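Local structure of tRNA (adenine(22)-N(1))-methyltransferase (Bacillus subtilis, 6Q56) at residues R117-P122 / Y153-A158; H125-R130 / G175-P180; W132-R137 / G161-A166; I141-L146 / G179-K184; I145-G150 / N187-K192. The protein catalyses the S-adenosyl-L-methionine-dependent methylation of adenosine 22 in tRNA at the N1 position of the base, giving N(1)-methyladenosine. The protein carries 2 engineered substitutions. All blocks are in the same frame, centred on the assembly; numbering follows the deposited sequence.

Contact 1. Residues R117-P122 / Y153-A158; sequences RLILQP and YEVLVA
Strands 117-122 and 153-158 form an antiparallel pair within the mixed seven-stranded sheet of a Rossmann-like methyltransferase, whose 3-2-1-4-5-7-6 order is that of class I enzymes; strand 151-159 is the reversed one, inserted beside 117-122. The segment axes run at 162° to each other. Two hydrogen-bonded pairs define the register. Leu118 and Ala158 exchange N-H and C=O in both directions, with Leu118 N to Ala158 O at 2.7 Å, and Leu120 and Leu156 do the same, Leu156 N lying 2.6 Å from Leu120 O with a nearly straight N-H (174°). Between them Ile119 faces Val157 as a non-hydrogen-bonded pair, and Val157 CA makes a CA-H...O contact with Leu118 O at 3.2 Å. Side chains then sort by face. Leu118, Leu120, Leu156 and Ala158 turn to the side covered by helix 127-135. On the other face Ile119 lies alongside both valines, pointing the same way, its CG2 4.0 Å from Val155 CG1. Gln121 closes the row: CG stands anti to the backbone N (chi1 -173°) and rests on Val155, while OE1 is held by Gly95 N and Arg9. Gln121 NE2, bonded to Asn123 OD1, packs 3.8 Å from Tyr153 CB, amide and phenol planes perpendicular.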
# COMPACT_ATOMS: atom_id res chain seq x y z
N ARG A 117 10.94 -3.66 6.70
CA ARG A 117 9.56 -4.07 6.61
C ARG A 117 8.81 -2.98 5.86
O ARG A 117 8.93 -1.81 6.18
CB ARG A 117 8.92 -4.27 7.98
CG ARG A 117 7.41 -4.41 7.89
CD ARG A 117 6.76 -4.68 9.23
NE ARG A 117 7.05 -6.03 9.70
CZ ARG A 117 6.56 -6.55 10.81
NH1 ARG A 117 5.75 -5.84 11.57
NH2 ARG A 117 6.88 -7.78 11.15
N LEU A 118 8.06 -3.38 4.84
CA LEU A 118 7.30 -2.43 4.06
C LEU A 118 5.84 -2.49 4.48
O LEU A 118 5.25 -3.56 4.52
CB LEU A 118 7.43 -2.71 2.57
CG LEU A 118 8.83 -2.72 1.97
CD1 LEU A 118 8.76 -3.06 0.49
CD2 LEU A 118 9.53 -1.40 2.17
N ILE A 119 5.28 -1.34 4.80
CA ILE A 119 3.89 -1.22 5.20
C ILE A 119 3.29 -0.25 4.21
O ILE A 119 3.42 0.96 4.34
CB ILE A 119 3.74 -0.71 6.63
CG1 ILE A 119 4.72 -1.41 7.55
CG2 ILE A 119 2.31 -0.91 7.11
CD1 ILE A 119 4.87 -0.74 8.89
N LEU A 120 2.64 -0.80 3.20
CA LEU A 120 2.07 -0.02 2.13
C LEU A 120 0.55 0.08 2.19
O LEU A 120 -0.14 -0.91 2.32
CB LEU A 120 2.49 -0.66 0.82
CG LEU A 120 3.96 -1.06 0.80
CD1 LEU A 120 4.27 -2.05 -0.30
CD2 LEU A 120 4.83 0.18 0.67
N GLN A 121 0.05 1.30 2.08
CA GLN A 121 -1.38 1.55 2.12
C GLN A 121 -1.84 2.23 0.84
O GLN A 121 -1.87 3.45 0.74
CB GLN A 121 -1.76 2.39 3.34
CG GLN A 121 -3.26 2.54 3.53
CD GLN A 121 -3.82 3.74 2.81
OE1 GLN A 121 -3.38 4.86 3.00
NE2 GLN A 121 -4.81 3.50 1.98
N PRO A 122 -2.19 1.43 -0.15
CA PRO A 122 -2.65 2.00 -1.42
C PRO A 122 -4.11 2.43 -1.36
O PRO A 122 -4.93 1.74 -0.77
CB PRO A 122 -2.48 0.84 -2.40
CG PRO A 122 -2.62 -0.38 -1.56
CD PRO A 122 -2.13 -0.04 -0.19
N TYR A 153 -10.00 0.82 2.40
CA TYR A 153 -8.58 1.02 2.27
C TYR A 153 -7.87 -0.26 2.61
O TYR A 153 -8.25 -0.97 3.52
CB TYR A 153 -8.12 2.16 3.18
CG TYR A 153 -8.26 1.86 4.65
CD1 TYR A 153 -7.26 1.18 5.34
CD2 TYR A 153 -9.38 2.25 5.36
CE1 TYR A 153 -7.39 0.90 6.68
CE2 TYR A 153 -9.51 1.97 6.70
CZ TYR A 153 -8.51 1.30 7.36
OH TYR A 153 -8.64 1.02 8.69
N GLU A 154 -6.82 -0.55 1.86
CA GLU A 154 -6.03 -1.74 2.06
C GLU A 154 -4.67 -1.38 2.61
O GLU A 154 -4.15 -0.30 2.36
CB GLU A 154 -5.85 -2.47 0.74
CG GLU A 154 -7.10 -3.15 0.23
CD GLU A 154 -7.07 -3.31 -1.27
OE1 GLU A 154 -6.57 -2.40 -1.95
OE2 GLU A 154 -7.56 -4.33 -1.76
N VAL A 155 -4.09 -2.31 3.36
CA VAL A 155 -2.78 -2.13 3.93
C VAL A 155 -2.00 -3.42 3.73
O VAL A 155 -2.41 -4.48 4.18
CB VAL A 155 -2.84 -1.78 5.43
CG1 VAL A 155 -1.45 -1.73 6.02
CG2 VAL A 155 -3.55 -0.46 5.63
N LEU A 156 -0.88 -3.31 3.03
CA LEU A 156 -0.05 -4.46 2.74
C LEU A 156 1.23 -4.41 3.54
O LEU A 156 1.88 -3.38 3.63
CB LEU A 156 0.27 -4.53 1.25
CG LEU A 156 -0.87 -4.97 0.33
CD1 LEU A 156 -2.08 -4.06 0.47
CD2 LEU A 156 -0.39 -5.02 -1.10
N VAL A 157 1.61 -5.54 4.11
CA VAL A 157 2.81 -5.63 4.90
C VAL A 157 3.71 -6.68 4.30
O VAL A 157 3.29 -7.81 4.09
CB VAL A 157 2.51 -6.01 6.35
CG1 VAL A 157 3.80 -6.13 7.13
CG2 VAL A 157 1.57 -4.99 6.96
N ALA A 158 4.94 -6.30 4.02
CA ALA A 158 5.88 -7.22 3.42
C ALA A 158 7.27 -7.10 4.02
O ALA A 158 7.68 -6.06 4.50
CB ALA A 158 5.94 -7.00 1.93

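Contact 2. Residues H125-R130 / G175-P180. With NI (nickel (II) ion), chain E.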
# COMPACT_ATOMS: atom_id res chain seq x y z
N HIS A 125 -5.67 0.10 -6.48
CA HIS A 125 -4.76 -0.81 -7.16
C HIS A 125 -3.60 -1.24 -6.37
O HIS A 125 -2.38 -0.95 -6.63
CB HIS A 125 -4.26 -0.35 -8.41
CG HIS A 125 -5.30 0.09 -9.27
ND1 HIS A 125 -4.95 0.62 -10.50
CD2 HIS A 125 -6.65 0.10 -9.21
CE1 HIS A 125 -6.05 0.95 -11.15
NE2 HIS A 125 -7.10 0.65 -10.39
N ALA A 126 -3.99 -1.99 -5.38
CA ALA A 126 -3.01 -2.53 -4.58
C ALA A 126 -2.23 -3.60 -5.43
O ALA A 126 -1.09 -3.95 -5.10
CB ALA A 126 -3.59 -3.25 -3.36
N VAL A 127 -2.85 -4.12 -6.50
CA VAL A 127 -2.24 -5.12 -7.36
C VAL A 127 -0.86 -4.70 -7.86
O VAL A 127 0.04 -5.53 -7.93
CB VAL A 127 -3.15 -5.46 -8.55
CG1 VAL A 127 -3.48 -4.23 -9.36
CG2 VAL A 127 -2.50 -6.52 -9.42
N HIS A 128 -0.69 -3.44 -8.22
CA HIS A 128 0.60 -2.96 -8.71
C HIS A 128 1.69 -3.19 -7.67
O HIS A 128 2.84 -3.43 -8.00
CB HIS A 128 0.53 -1.47 -9.05
CG HIS A 128 -0.49 -1.13 -10.08
ND1 HIS A 128 -0.46 -1.63 -11.36
CD2 HIS A 128 -1.56 -0.30 -10.03
CE1 HIS A 128 -1.48 -1.14 -12.05
NE2 HIS A 128 -2.16 -0.33 -11.26
N ILE A 129 1.32 -3.10 -6.40
CA ILE A 129 2.25 -3.29 -5.31
C ILE A 129 2.60 -4.76 -5.17
O ILE A 129 3.75 -5.11 -4.98
CB ILE A 129 1.70 -2.76 -3.99
CG1 ILE A 129 1.47 -1.26 -4.07
CG2 ILE A 129 2.64 -3.07 -2.85
CD1 ILE A 129 0.92 -0.66 -2.81
N ARG A 130 1.59 -5.62 -5.26
CA ARG A 130 1.82 -7.05 -5.14
C ARG A 130 2.70 -7.56 -6.28
O ARG A 130 3.57 -8.39 -6.07
CB ARG A 130 0.50 -7.81 -5.08
CG ARG A 130 -0.28 -7.56 -3.80
CD ARG A 130 -1.49 -8.46 -3.67
NE ARG A 130 -2.39 -8.02 -2.62
CZ ARG A 130 -3.37 -7.15 -2.80
NH1 ARG A 130 -3.59 -6.62 -3.99
NH2 ARG A 130 -4.13 -6.80 -1.79
N GLY A 175 -4.68 -13.70 -6.40
CA GLY A 175 -4.03 -13.27 -5.18
C GLY A 175 -3.47 -11.88 -5.29
O GLY A 175 -3.67 -11.05 -4.42
N MET A 176 -2.77 -11.62 -6.39
CA MET A 176 -2.16 -10.32 -6.61
C MET A 176 -3.16 -9.20 -6.77
O MET A 176 -2.88 -8.06 -6.42
CB MET A 176 -1.25 -10.38 -7.83
CG MET A 176 -0.04 -11.26 -7.64
SD MET A 176 1.20 -10.91 -8.88
CE MET A 176 2.49 -12.02 -8.35
N LEU A 177 -4.33 -9.52 -7.29
CA LEU A 177 -5.35 -8.52 -7.51
C LEU A 177 -6.16 -8.19 -6.27
O LEU A 177 -6.33 -7.04 -5.93
CB LEU A 177 -6.31 -8.96 -8.61
CG LEU A 177 -7.44 -7.98 -8.85
CD1 LEU A 177 -6.92 -6.68 -9.43
CD2 LEU A 177 -8.49 -8.58 -9.76
N VAL A 178 -6.66 -9.21 -5.59
CA VAL A 178 -7.49 -8.97 -4.43
C VAL A 178 -6.78 -9.12 -3.10
O VAL A 178 -7.27 -8.66 -2.08
CB VAL A 178 -8.72 -9.87 -4.45
CG1 VAL A 178 -9.48 -9.67 -5.75
CG2 VAL A 178 -8.34 -11.33 -4.30
N GLY A 179 -5.62 -9.76 -3.09
CA GLY A 179 -4.89 -9.96 -1.86
C GLY A 179 -5.02 -11.38 -1.38
O GLY A 179 -6.11 -11.86 -1.10
N PRO A 180 -3.90 -12.08 -1.29
CA PRO A 180 -3.93 -13.48 -0.84
C PRO A 180 -4.49 -13.63 0.56
O PRO A 180 -5.31 -14.50 0.79
CB PRO A 180 -2.46 -13.90 -0.89
CG PRO A 180 -1.68 -12.64 -0.91
CD PRO A 180 -2.53 -11.61 -1.55
NI NI E . -3.52 1.06 -11.32
O HOH W 1 -5.91 -4.30 -6.53
O HOH W 2 -6.35 -5.65 -3.54
O HOH W 3 -3.80 0.55 -13.12
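Arg130 of helix 127-135 binds the end of helix 172-178, a knob among Gly175, Met176, Val178 and Pro180. NH1 donates to Met176 O at 2.9 Å, 49° out of the carbonyl plane, and NE forms a salt bridge with Glu143 of strand 139-148. Gly179 N sits 3.4 Å above the centre of one guanidinium face; a CB on Gly179 would run into NH2 and, at these backbone angles, press on Val178 O. One water links Val127 N to Leu177 O; another accepts from Arg130 NH1 and probably donates to the same carbonyl. Apolar packing sets Val127 on Met176 and Leu177, Val127 CB 4.1 Å from Leu177 CD1. Separately, His125 ND1 and His128 NE2, the latter 1.9 Å from nickel, bind the ion with a water. A leucine in place of Arg130 would probably leave Met176 O without this donor and Glu143 without its cationic mate. Bonded to Met176 O and Glu143, the guanidinium ties a helix terminus to the sheet and probably helps offset the buried carboxylate's charge.

Contact 3. Residues W132-R137 / G161-A166; sequences WLYKER and GDRDAA
Arg163, Arg137 and Tyr134 carry this surface contact, which fastens the loop following strand 151-159 to the end of helix 127-135. Arg163 reaches across with its chain extended from CG to NE and lays its guanidinium flat on the Tyr134 ring, the planes 9° apart and the centres 4.0 Å; it is a cation-pi stack. Just behind, Arg163 CD sits over the middle of the same ring, 3.5 Å from its centroid, a CH-pi contact. The guanidinium edge is used too: NH1 donates in its own plane to Tyr134 O at 2.6 Å. Tyr134, with CG anti to the backbone N (chi1 -171°), sends its hydroxyl to Asp164, where OH donates to OD1 at 2.7 Å on the syn side of the carboxylate. Replacing Tyr134 by alanine would probably strip the guanidinium of its aromatic bed and leave Asp164 OD1 without its hydroxyl donor. That loop is itself shaped by an Asx turn, Asp164 N bonding to Asp162 OD1. On the guanidinium face opposite the ring lies Arg137, its NH1 3.6 Å from Arg163 NH2. Two like charges so close should cost energy, and the ring's pi cloud, the carbonyl and the neighbouring aspartates probably offset part of that cost.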
# COMPACT_ATOMS: atom_id res chain seq x y z
N TRP A 132 4.93 -5.85 -7.91
CA TRP A 132 6.27 -5.36 -7.65
C TRP A 132 6.93 -6.17 -6.54
O TRP A 132 8.07 -6.56 -6.65
CB TRP A 132 6.26 -3.89 -7.28
CG TRP A 132 7.62 -3.35 -7.12
CD1 TRP A 132 8.41 -2.83 -8.09
CD2 TRP A 132 8.38 -3.30 -5.92
NE1 TRP A 132 9.61 -2.45 -7.57
CE2 TRP A 132 9.62 -2.73 -6.24
CE3 TRP A 132 8.13 -3.68 -4.61
CZ2 TRP A 132 10.60 -2.53 -5.29
CZ3 TRP A 132 9.10 -3.48 -3.67
CH2 TRP A 132 10.32 -2.91 -4.01
N LEU A 133 6.19 -6.41 -5.47
CA LEU A 133 6.71 -7.17 -4.34
C LEU A 133 7.15 -8.56 -4.75
O LEU A 133 8.22 -9.02 -4.38
CB LEU A 133 5.64 -7.30 -3.25
CG LEU A 133 5.33 -6.07 -2.43
CD1 LEU A 133 4.23 -6.39 -1.44
CD2 LEU A 133 6.57 -5.56 -1.71
N TYR A 134 6.32 -9.23 -5.53
CA TYR A 134 6.63 -10.57 -5.98
C TYR A 134 7.89 -10.62 -6.83
O TYR A 134 8.52 -11.65 -6.96
CB TYR A 134 5.45 -11.14 -6.77
CG TYR A 134 5.59 -12.60 -7.09
CD1 TYR A 134 5.13 -13.56 -6.23
CD2 TYR A 134 6.20 -13.00 -8.26
CE1 TYR A 134 5.27 -14.90 -6.52
CE2 TYR A 134 6.34 -14.33 -8.56
CZ TYR A 134 5.87 -15.28 -7.69
OH TYR A 134 6.01 -16.60 -7.99
N LYS A 135 8.13 -9.53 -7.54
CA LYS A 135 9.24 -9.45 -8.46
C LYS A 135 10.54 -9.16 -7.75
O LYS A 135 11.58 -9.63 -8.16
CB LYS A 135 8.95 -8.38 -9.52
CG LYS A 135 10.16 -7.86 -10.26
CD LYS A 135 9.78 -6.85 -11.33
CE LYS A 135 9.50 -5.48 -10.75
NZ LYS A 135 10.74 -4.73 -10.44
N GLU A 136 10.47 -8.36 -6.69
CA GLU A 136 11.67 -8.01 -5.94
C GLU A 136 11.89 -8.99 -4.80
O GLU A 136 12.67 -8.73 -3.89
CB GLU A 136 11.54 -6.59 -5.38
CG GLU A 136 11.36 -5.52 -6.45
CD GLU A 136 12.54 -5.43 -7.39
OE1 GLU A 136 13.55 -6.13 -7.16
OE2 GLU A 136 12.47 -4.65 -8.37
N ARG A 137 11.21 -10.13 -4.87
CA ARG A 137 10.96 -11.43 -4.13
C ARG A 137 10.34 -11.35 -2.71
O ARG A 137 10.16 -12.36 -2.03
CB ARG A 137 12.18 -12.40 -4.15
CG ARG A 137 12.63 -12.82 -5.54
CD ARG A 137 13.82 -13.76 -5.48
NE ARG A 137 13.51 -14.99 -4.75
CZ ARG A 137 13.03 -16.09 -5.31
NH1 ARG A 137 12.78 -16.13 -6.61
NH2 ARG A 137 12.78 -17.16 -4.57
N GLY A 161 11.45 -12.58 2.25
CA GLY A 161 11.01 -13.93 2.51
C GLY A 161 10.65 -14.66 1.24
O GLY A 161 11.06 -14.27 0.16
N ASP A 162 9.87 -15.73 1.39
CA ASP A 162 9.44 -16.55 0.27
C ASP A 162 8.17 -15.98 -0.31
O ASP A 162 7.10 -16.11 0.26
CB ASP A 162 9.22 -17.98 0.75
CG ASP A 162 8.64 -18.88 -0.31
OD1 ASP A 162 8.49 -18.47 -1.47
OD2 ASP A 162 8.33 -20.03 0.03
N ARG A 163 8.30 -15.35 -1.47
CA ARG A 163 7.19 -14.71 -2.17
C ARG A 163 5.96 -15.57 -2.47
O ARG A 163 4.85 -15.05 -2.55
CB ARG A 163 7.68 -14.10 -3.47
CG ARG A 163 8.24 -15.10 -4.46
CD ARG A 163 8.72 -14.40 -5.70
NE ARG A 163 9.15 -15.32 -6.74
CZ ARG A 163 9.56 -14.92 -7.94
NH1 ARG A 163 9.57 -13.64 -8.23
NH2 ARG A 163 9.94 -15.80 -8.84
N ASP A 164 6.15 -16.87 -2.65
CA ASP A 164 5.04 -17.77 -2.97
C ASP A 164 4.25 -18.19 -1.74
O ASP A 164 3.08 -18.53 -1.84
CB ASP A 164 5.58 -19.02 -3.66
CG ASP A 164 5.97 -18.78 -5.10
OD1 ASP A 164 5.34 -17.94 -5.76
OD2 ASP A 164 6.91 -19.44 -5.57
N ALA A 165 4.90 -18.20 -0.59
CA ALA A 165 4.26 -18.63 0.65
C ALA A 165 2.86 -18.09 0.87
O ALA A 165 1.92 -18.85 1.07
CB ALA A 165 5.14 -18.27 1.84
N ALA A 166 2.72 -16.77 0.84
CA ALA A 166 1.44 -16.13 1.07
C ALA A 166 0.40 -16.51 0.03
O ALA A 166 -0.79 -16.41 0.27
CB ALA A 166 1.61 -14.62 1.12
O HOH W 4 11.55 -11.92 -10.34

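Contact 4. Residues I141-L146 / G179-K184; sequences IDEVIL and GPFLAK
Glu143 of edge strand 139-148 of the Rossmann-like sheet reaches the first turn of helix 180-185, where OE1 accepts from backbone N-H groups. This is the tight part. Oxygen OE1 accepts from Leu182 N at 3.0 Å, on the anti side of the carboxylate, and more weakly from Phe181 N at 2.7 Å, where the N-H is bent to 126°. An extended chain beyond CG brings OE1 there, while OE2 forms a salt bridge with Arg130; the helix's N-terminal dipole and that arginine would both be expected to stabilise the negative charge. Leu182 backs the grip, its CG 3.7 Å from Glu143 CB. The partly exposed end has only ring-on-backbone packing, with no hydrogen bond between the segments. Ile141 and Asp142 form a classic beta bulge opposite Val157, and the Phe181 ring lies beneath it with Asp142 CA 4.0 Å from the ring centroid, over the face. At the opposite, buried end, Leu182 CD2 touches the backbone at Ile145 N and meets Ile145 CG2 at 3.9 Å.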
# COMPACT_ATOMS: atom_id res chain seq x y z
N ILE A 141 3.52 -10.61 4.53
CA ILE A 141 3.34 -11.27 5.80
C ILE A 141 1.96 -11.01 6.38
O ILE A 141 1.54 -11.69 7.29
CB ILE A 141 4.44 -10.91 6.80
CG1 ILE A 141 4.47 -9.41 7.06
CG2 ILE A 141 5.78 -11.38 6.27
CD1 ILE A 141 5.51 -9.01 8.08
N ASP A 142 1.27 -10.02 5.84
CA ASP A 142 -0.08 -9.71 6.30
C ASP A 142 -0.73 -8.65 5.45
O ASP A 142 -0.07 -7.84 4.81
CB ASP A 142 -0.12 -9.29 7.77
CG ASP A 142 -1.51 -9.44 8.38
OD1 ASP A 142 -2.39 -10.04 7.75
OD2 ASP A 142 -1.72 -8.96 9.51
N GLU A 143 -2.05 -8.67 5.46
CA GLU A 143 -2.87 -7.73 4.74
C GLU A 143 -4.12 -7.46 5.54
O GLU A 143 -4.63 -8.34 6.22
CB GLU A 143 -3.34 -8.32 3.42
CG GLU A 143 -2.30 -8.55 2.36
CD GLU A 143 -2.90 -9.14 1.11
OE1 GLU A 143 -3.66 -10.11 1.21
OE2 GLU A 143 -2.62 -8.63 0.02
N VAL A 144 -4.62 -6.25 5.44
CA VAL A 144 -5.85 -5.89 6.10
C VAL A 144 -6.64 -5.00 5.16
O VAL A 144 -6.07 -4.22 4.41
CB VAL A 144 -5.63 -5.15 7.44
CG1 VAL A 144 -4.79 -3.91 7.24
CG2 VAL A 144 -6.96 -4.75 8.04
N ILE A 145 -7.95 -5.14 5.19
CA ILE A 145 -8.80 -4.29 4.39
C ILE A 145 -9.91 -3.84 5.31
O ILE A 145 -10.61 -4.65 5.90
CB ILE A 145 -9.39 -4.97 3.14
CG1 ILE A 145 -10.13 -3.91 2.32
CG2 ILE A 145 -10.33 -6.09 3.52
CD1 ILE A 145 -10.55 -4.33 0.94
N LEU A 146 -10.04 -2.54 5.43
CA LEU A 146 -11.03 -1.95 6.29
C LEU A 146 -11.65 -0.77 5.59
O LEU A 146 -11.17 -0.35 4.55
CB LEU A 146 -10.36 -1.47 7.57
CG LEU A 146 -9.60 -2.54 8.35
CD1 LEU A 146 -8.58 -1.93 9.29
CD2 LEU A 146 -10.56 -3.44 9.11
N GLY A 179 -5.62 -9.76 -3.09
CA GLY A 179 -4.89 -9.96 -1.86
C GLY A 179 -5.02 -11.38 -1.38
O GLY A 179 -6.11 -11.86 -1.10
N PRO A 180 -3.90 -12.08 -1.29
CA PRO A 180 -3.93 -13.48 -0.84
C PRO A 180 -4.49 -13.63 0.56
O PRO A 180 -5.31 -14.50 0.79
CB PRO A 180 -2.46 -13.90 -0.89
CG PRO A 180 -1.68 -12.64 -0.91
CD PRO A 180 -2.53 -11.61 -1.55
N PHE A 181 -4.06 -12.80 1.49
CA PHE A 181 -4.54 -12.87 2.86
C PHE A 181 -5.98 -12.41 2.88
O PHE A 181 -6.83 -13.04 3.49
CB PHE A 181 -3.72 -11.97 3.78
CG PHE A 181 -2.36 -12.52 4.09
CD1 PHE A 181 -2.18 -13.41 5.12
CD2 PHE A 181 -1.26 -12.13 3.36
CE1 PHE A 181 -0.93 -13.91 5.42
CE2 PHE A 181 -0.01 -12.62 3.65
CZ PHE A 181 0.15 -13.52 4.68
N LEU A 182 -6.25 -11.31 2.20
CA LEU A 182 -7.59 -10.76 2.14
C LEU A 182 -8.56 -11.78 1.60
O LEU A 182 -9.66 -11.92 2.11
CB LEU A 182 -7.60 -9.49 1.29
CG LEU A 182 -6.68 -8.41 1.85
CD1 LEU A 182 -6.72 -7.15 1.01
CD2 LEU A 182 -7.02 -8.11 3.30
N ALA A 183 -8.14 -12.50 0.58
CA ALA A 183 -8.97 -13.52 -0.05
C ALA A 183 -9.36 -14.61 0.94
O ALA A 183 -10.50 -15.05 0.94
CB ALA A 183 -8.26 -14.12 -1.24
N LYS A 184 -8.42 -15.04 1.77
CA LYS A 184 -8.68 -16.08 2.75
C LYS A 184 -9.66 -15.60 3.81
O LYS A 184 -10.55 -16.33 4.22
CB LYS A 184 -7.38 -16.50 3.45
CG LYS A 184 -6.46 -17.36 2.61
CD LYS A 184 -5.37 -17.94 3.48
CE LYS A 184 -4.07 -18.11 2.71
NZ LYS A 184 -2.95 -18.44 3.63

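Contact 5. Residues I145-G150 / N187-K192; sequences ILEEDG and NAVFLK
Asn187 opens the contact by reaching strand 139-148 with its amide: ND2 donates to Ile145 O at 3.3 Å, within the carbonyl plane and with the N-H at 152°. The same side chain caps its own helix, since OD1 accepts from Phe190 N at 2.8 Å, almost in line with the amide C=O. Placing CG between the backbone N and the carbonyl carbon (chi1 70°) lets one amide serve both elements, and Ile145 CG2 lies against it, 3.5 Å from OD1 and ND2. Next, Val189 aims both methyls at the strand. CG1, anti to the backbone N, meets Ile145 CG1 at 3.8 Å and the Leu146 carbonyl carbon, whereas CG2 turns to Glu147 N. The element reached here is the edge strand of the Rossmann-like sheet, and the first turn of helix 188-210, 188-192, lies at 87° to strand segment 145-148. Phe190 contributes its CB, 3.9 Å from Ile145 CG2, while its ring leads away to Leu182 and Trp194. One turn beyond Val189, at the solvent-exposed side, Lys192, bent at chi3, crosses Glu147 at about a right angle in a salt bridge whose hydrogen bond is weak, Lys192 NZ to Glu147 OE1 3.3 Å.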
# COMPACT_ATOMS: atom_id res chain seq x y z
N ILE A 145 -7.95 -5.14 5.19
CA ILE A 145 -8.80 -4.29 4.39
C ILE A 145 -9.91 -3.84 5.31
O ILE A 145 -10.61 -4.65 5.90
CB ILE A 145 -9.39 -4.97 3.14
CG1 ILE A 145 -10.13 -3.91 2.32
CG2 ILE A 145 -10.33 -6.09 3.52
CD1 ILE A 145 -10.55 -4.33 0.94
N LEU A 146 -10.04 -2.54 5.43
CA LEU A 146 -11.03 -1.95 6.29
C LEU A 146 -11.65 -0.77 5.59
O LEU A 146 -11.17 -0.35 4.55
CB LEU A 146 -10.36 -1.47 7.57
CG LEU A 146 -9.60 -2.54 8.35
CD1 LEU A 146 -8.58 -1.93 9.29
CD2 LEU A 146 -10.56 -3.44 9.11
N GLU A 147 -12.70 -0.22 6.17
CA GLU A 147 -13.30 0.96 5.59
C GLU A 147 -13.34 2.06 6.64
O GLU A 147 -13.41 1.79 7.84
CB GLU A 147 -14.68 0.66 5.00
CG GLU A 147 -15.85 0.69 5.96
CD GLU A 147 -17.15 0.33 5.27
OE1 GLU A 147 -17.19 0.35 4.03
OE2 GLU A 147 -18.13 0.02 5.98
N GLU A 148 -13.27 3.29 6.17
CA GLU A 148 -13.30 4.44 7.04
C GLU A 148 -14.01 5.56 6.31
O GLU A 148 -13.63 5.93 5.21
CB GLU A 148 -11.89 4.88 7.41
CG GLU A 148 -11.85 6.04 8.38
CD GLU A 148 -10.47 6.29 8.95
OE1 GLU A 148 -9.49 5.75 8.42
OE2 GLU A 148 -10.37 7.04 9.93
N ASP A 149 -15.04 6.10 6.94
CA ASP A 149 -15.80 7.19 6.35
C ASP A 149 -16.31 6.79 4.96
O ASP A 149 -16.17 7.53 4.00
CB ASP A 149 -14.93 8.45 6.26
CG ASP A 149 -14.53 8.98 7.63
OD1 ASP A 149 -15.12 8.57 8.65
OD2 ASP A 149 -13.62 9.83 7.69
N GLY A 150 -16.90 5.61 4.88
CA GLY A 150 -17.46 5.10 3.63
C GLY A 150 -16.46 4.85 2.52
O GLY A 150 -16.82 4.84 1.35
N ASN A 187 -13.63 -10.84 4.39
CA ASN A 187 -14.46 -10.07 5.30
C ASN A 187 -15.47 -9.22 4.53
O ASN A 187 -15.41 -9.12 3.32
CB ASN A 187 -13.62 -9.25 6.27
CG ASN A 187 -12.90 -8.11 5.61
OD1 ASN A 187 -13.28 -7.63 4.55
ND2 ASN A 187 -11.84 -7.64 6.25
N ALA A 188 -16.41 -8.63 5.25
CA ALA A 188 -17.46 -7.83 4.64
C ALA A 188 -16.96 -6.76 3.69
O ALA A 188 -17.47 -6.61 2.60
CB ALA A 188 -18.34 -7.20 5.71
N VAL A 189 -15.97 -6.00 4.12
CA VAL A 189 -15.43 -4.93 3.31
C VAL A 189 -14.87 -5.49 2.02
O VAL A 189 -15.08 -4.94 0.95
CB VAL A 189 -14.34 -4.16 4.07
CG1 VAL A 189 -13.76 -3.06 3.21
CG2 VAL A 189 -14.91 -3.58 5.35
N PHE A 190 -14.16 -6.59 2.16
CA PHE A 190 -13.54 -7.28 1.03
C PHE A 190 -14.57 -7.73 0.00
O PHE A 190 -14.45 -7.44 -1.17
CB PHE A 190 -12.73 -8.48 1.53
CG PHE A 190 -12.18 -9.34 0.43
CD1 PHE A 190 -10.94 -9.09 -0.10
CD2 PHE A 190 -12.91 -10.40 -0.05
CE1 PHE A 190 -10.43 -9.88 -1.10
CE2 PHE A 190 -12.41 -11.20 -1.06
CZ PHE A 190 -11.16 -10.93 -1.58
N LEU A 191 -15.58 -8.46 0.46
CA LEU A 191 -16.63 -8.95 -0.42
C LEU A 191 -17.34 -7.80 -1.11
O LEU A 191 -17.55 -7.83 -2.31
CB LEU A 191 -17.65 -9.78 0.37
CG LEU A 191 -17.19 -11.16 0.80
CD1 LEU A 191 -18.23 -11.81 1.68
CD2 LEU A 191 -16.89 -12.04 -0.41
N LYS A 192 -17.71 -6.79 -0.34
CA LYS A 192 -18.39 -5.63 -0.87
C LYS A 192 -17.57 -4.94 -1.94
O LYS A 192 -18.08 -4.59 -2.99
CB LYS A 192 -18.72 -4.65 0.26
CG LYS A 192 -19.29 -3.33 -0.20
CD LYS A 192 -20.07 -2.64 0.90
CE LYS A 192 -19.21 -2.33 2.10
NZ LYS A 192 -19.83 -1.33 3.00

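The five contacts cluster on the last three strands of the sheet, 117-122, 139-148 and 151-159, and the helices beside them. Contact 1 is innermost, about 4 Å from the chain centre; contacts 4 and 5 share Ile145 and Leu146 on the edge strand, with centres about 12 Å apart. Contacts 2 and 3 use helix 127-135, and contacts 2 and 4 share Gly179 and Pro180. Contacts 3 and 5 are farthest apart, about 25 Å between centres. Along the chain come strand 117-122, helix 127-135, strands 139-148 and 151-159, the later of which lies between 117-122 and 139-148 in the sheet, then helices 172-178, 180-185 and 188-210. The Rossmann-like sheet is joined stepwise to the C-terminal helices.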